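Local structure of Hut operon positive regulatory protein (Bacillus subtilis, 4H4L) at residues A[49-54]-A[77-82]. The protein binds regulatory sequences on its mRNA in the presence of histidine, suppressing transcription termination and so switching on the hut operon for histidine utilization. The protein carries 1 engineered substitution. Sequence-based numbering, arbitrary orientation.
Sequences KVIAAI and HATMEA. Engineered in segment 49-54: I51 (natural residue Val). With ZN (zinc ion), chain N; HIS (histidine), chain M.
T79 points from helix 70-87 toward helix 47-60 and presents its methyl group to I51, with T79 CG2 lying 4.0 Å from I51 CG1. Its first torsion (chi1 -56°) sets CG2 anti to the backbone N and OG1 anti to the carbonyl carbon, where the hydroxyl hydrogen-bonds to L75 O one turn back in its own helix; OG1 merely brushes I54 CG2, at 4.4 Å. I51, an engineered residue replacing the natural valine, runs its ethyl arm out along the gap, slanting across T79 at CG1 and reaching M80 with its end. M80 starts out facing away from helix 47-60, but bends at chi2 (-90°) and again at chi3 swing its methyl back, so that the two terminal methyls touch, M80 CE 3.9 Å from I51 CD1, with the chains crossing at a slant. No hydrogen bond joins the two segments, whose axes stay 10.6 Å apart and run roughly antiparallel at 136°; apolar contacts bridge the gap. L97 of a second subunit packs on I51 and L96 of that subunit on M80, while V50, I54, A78 and A82 rest on the strands. H77 takes no part in this packing: its NE2 binds zinc at 2.1 Å, alongside the histidine ligand, whose NE2 binds at 2.0 Å. H73 of the same chain and H138 of the second subunit, both through NE2, complete the four nitrogen ligands. The arrangement is that of the HutP fold, two helices laid side by side on a four-stranded antiparallel sheet, here with an intersubunit zinc-histidine site to which helix 70-87 contributes H73 and H77.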
ATOM      1  N   LYS A  49      -4.796  11.659 -16.060  1.00 50.55           N
ATOM      2  CA  LYS A  49      -5.867  12.256 -16.852  1.00 46.37           C
ATOM      3  C   LYS A  49      -7.113  12.404 -16.038  1.00 48.69           C
ATOM      4  O   LYS A  49      -7.849  13.394 -16.216  1.00 52.00           O
ATOM      5  CB  LYS A  49      -6.197  11.432 -18.085  1.00 48.93           C
ATOM      6  CG  LYS A  49      -5.843  12.130 -19.369  1.00 57.21           C
ATOM      7  CD  LYS A  49      -4.864  11.286 -20.177  1.00 68.22           C
ATOM      8  CE  LYS A  49      -3.942  12.180 -21.008  1.00 67.75           C
ATOM      9  NZ  LYS A  49      -2.891  11.408 -21.731  1.00 67.86           N
ATOM     10  N   VAL A  50      -7.376  11.432 -15.159  1.00 42.46           N
ATOM     11  CA  VAL A  50      -8.582  11.507 -14.311  1.00 41.59           C
ATOM     12  C   VAL A  50      -8.478  12.688 -13.322  1.00 43.87           C
ATOM     13  O   VAL A  50      -9.403  13.483 -13.153  1.00 46.11           O
ATOM     14  CB  VAL A  50      -8.898  10.133 -13.654  1.00 40.23           C
ATOM     15  CG1 VAL A  50      -9.894  10.246 -12.511  1.00 35.54           C
ATOM     16  CG2 VAL A  50      -9.408   9.147 -14.721  1.00 40.32           C
ATOM     17  N   ILE A  51      -7.316  12.830 -12.702  1.00 43.54           N
ATOM     18  CA  ILE A  51      -7.058  13.932 -11.784  1.00 38.56           C
ATOM     19  C   ILE A  51      -7.181  15.295 -12.512  1.00 38.65           C
ATOM     20  O   ILE A  51      -7.789  16.234 -11.987  1.00 40.45           O
ATOM     21  CB  ILE A  51      -5.657  13.741 -11.120  1.00 34.01           C
ATOM     22  CG1 ILE A  51      -5.630  12.430 -10.328  1.00 30.76           C
ATOM     23  CG2 ILE A  51      -5.259  14.944 -10.267  1.00 28.11           C
ATOM     24  CD1 ILE A  51      -4.244  11.989  -9.931  1.00 29.15           C
ATOM     25  N   ALA A  52      -6.634  15.355 -13.727  1.00 41.06           N
ATOM     26  CA  ALA A  52      -6.501  16.571 -14.547  1.00 44.43           C
ATOM     27  C   ALA A  52      -7.851  17.092 -15.024  1.00 46.33           C
ATOM     28  O   ALA A  52      -8.200  18.244 -14.759  1.00 46.58           O
ATOM     29  CB  ALA A  52      -5.597  16.293 -15.740  1.00 45.79           C
ATOM     30  N   ALA A  53      -8.610  16.227 -15.712  1.00 47.76           N
ATOM     31  CA  ALA A  53     -10.018  16.495 -16.054  1.00 45.88           C
ATOM     32  C   ALA A  53     -10.776  17.114 -14.874  1.00 48.52           C
ATOM     33  O   ALA A  53     -11.404  18.172 -15.012  1.00 58.10           O
ATOM     34  CB  ALA A  53     -10.719  15.219 -16.518  1.00 43.00           C
ATOM     35  N   ILE A  54     -10.683  16.477 -13.712  1.00 44.69           N
ATOM     36  CA  ILE A  54     -11.413  16.938 -12.538  1.00 41.96           C
ATOM     37  C   ILE A  54     -10.882  18.267 -12.019  1.00 44.64           C
ATOM     38  O   ILE A  54     -11.663  19.054 -11.527  1.00 48.02           O
ATOM     39  CB  ILE A  54     -11.417  15.910 -11.395  1.00 38.14           C
ATOM     40  CG1 ILE A  54     -12.226  14.662 -11.793  1.00 38.68           C
ATOM     41  CG2 ILE A  54     -12.019  16.525 -10.137  1.00 35.57           C
ATOM     42  CD1 ILE A  54     -12.050  13.508 -10.812  1.00 39.37           C
ATOM     43  N   HIS A  77      -5.893  16.184  -3.053  1.00 41.02           N
ATOM     44  CA  HIS A  77      -5.981  15.140  -2.076  1.00 40.63           C
ATOM     45  C   HIS A  77      -7.307  14.476  -1.971  1.00 42.87           C
ATOM     46  O   HIS A  77      -7.352  13.268  -1.712  1.00 42.07           O
ATOM     47  CB  HIS A  77      -5.487  15.626  -0.738  1.00 40.84           C
ATOM     48  CG  HIS A  77      -3.992  15.704  -0.671  1.00 39.45           C
ATOM     49  ND1 HIS A  77      -3.227  14.629  -0.475  1.00 36.62           N
ATOM     50  CD2 HIS A  77      -3.129  16.773  -0.819  1.00 41.97           C
ATOM     51  CE1 HIS A  77      -1.940  14.983  -0.492  1.00 38.46           C
ATOM     52  NE2 HIS A  77      -1.875  16.301  -0.686  1.00 43.02           N
ATOM     53  N   ALA A  78      -8.391  15.219  -2.192  1.00 40.69           N
ATOM     54  CA  ALA A  78      -9.725  14.617  -2.061  1.00 40.38           C
ATOM     55  C   ALA A  78      -9.916  13.614  -3.176  1.00 40.54           C
ATOM     56  O   ALA A  78     -10.562  12.577  -3.013  1.00 40.56           O
ATOM     57  CB  ALA A  78     -10.798  15.675  -2.104  1.00 42.45           C
ATOM     58  N   THR A  79      -9.285  13.920  -4.302  1.00 42.25           N
ATOM     59  CA  THR A  79      -9.281  13.047  -5.444  1.00 39.01           C
ATOM     60  C   THR A  79      -8.510  11.778  -5.171  1.00 40.64           C
ATOM     61  O   THR A  79      -9.035  10.702  -5.475  1.00 45.26           O
ATOM     62  CB  THR A  79      -8.685  13.753  -6.663  1.00 38.71           C
ATOM     63  OG1 THR A  79      -9.415  14.957  -6.901  1.00 34.85           O
ATOM     64  CG2 THR A  79      -8.735  12.835  -7.905  1.00 34.62           C
ATOM     65  N   MET A  80      -7.279  11.889  -4.635  1.00 40.33           N
ATOM     66  CA  MET A  80      -6.461  10.695  -4.293  1.00 44.20           C
ATOM     67  C   MET A  80      -7.339   9.773  -3.514  1.00 43.06           C
ATOM     68  O   MET A  80      -7.444   8.580  -3.814  1.00 46.61           O
ATOM     69  CB  MET A  80      -5.285  10.981  -3.358  1.00 48.39           C
ATOM     70  CG  MET A  80      -4.129  11.742  -3.944  1.00 55.18           C
ATOM     71  SD  MET A  80      -2.958  10.594  -4.640  1.00 66.54           S
ATOM     72  CE  MET A  80      -3.590  10.623  -6.323  1.00 54.08           C
ATOM     73  N   GLU A  81      -7.980  10.347  -2.506  1.00 36.80           N
ATOM     74  CA  GLU A  81      -8.821   9.570  -1.652  1.00 41.38           C
ATOM     75  C   GLU A  81      -9.945   8.876  -2.406  1.00 42.98           C
ATOM     76  O   GLU A  81     -10.182   7.697  -2.183  1.00 54.55           O
ATOM     77  CB  GLU A  81      -9.300  10.393  -0.462  1.00 41.67           C
ATOM     78  CG  GLU A  81      -8.410  10.136   0.721  1.00 42.75           C
ATOM     79  CD  GLU A  81      -8.621  11.103   1.846  1.00 50.96           C
ATOM     80  OE1 GLU A  81      -7.650  11.836   2.198  1.00 50.43           O
ATOM     81  OE2 GLU A  81      -9.748  11.092   2.391  1.00 55.40           O
ATOM     82  N   ALA A  82     -10.581   9.560  -3.336  1.00 39.35           N
ATOM     83  CA  ALA A  82     -11.627   8.917  -4.142  1.00 43.35           C
ATOM     84  C   ALA A  82     -11.091   7.828  -5.044  1.00 40.31           C
ATOM     85  O   ALA A  82     -11.741   6.826  -5.250  1.00 44.49           O
ATOM     86  CB  ALA A  82     -12.432   9.947  -4.953  1.00 37.08           C
TER
HETATM   87 ZN    ZN N 202      -0.019  17.324  -0.313  1.00 47.59          ZN
HETATM   88  N   HIS M 201      -0.047  17.125  -8.061  1.00 51.55           N
HETATM   89  CA  HIS M 201      -0.151  17.241  -6.586  1.00 48.76           C
HETATM   90  C   HIS M 201      -0.560  18.614  -6.265  1.00 52.57           C
HETATM   91  O   HIS M 201      -1.587  19.002  -6.797  1.00 51.96           O
HETATM   92  CB  HIS M 201       1.156  16.911  -5.866  1.00 49.46           C
HETATM   93  CG  HIS M 201       0.997  16.749  -4.371  1.00 42.19           C
HETATM   94  ND1 HIS M 201       1.538  15.703  -3.672  1.00 46.35           N
HETATM   95  CD2 HIS M 201       0.290  17.501  -3.459  1.00 41.57           C
HETATM   96  CE1 HIS M 201       1.210  15.819  -2.386  1.00 42.22           C
HETATM   97  NE2 HIS M 201       0.442  16.917  -2.269  1.00 44.61           N
HETATM   98  OXT HIS M 201       0.097  19.321  -5.488  1.00 50.67           O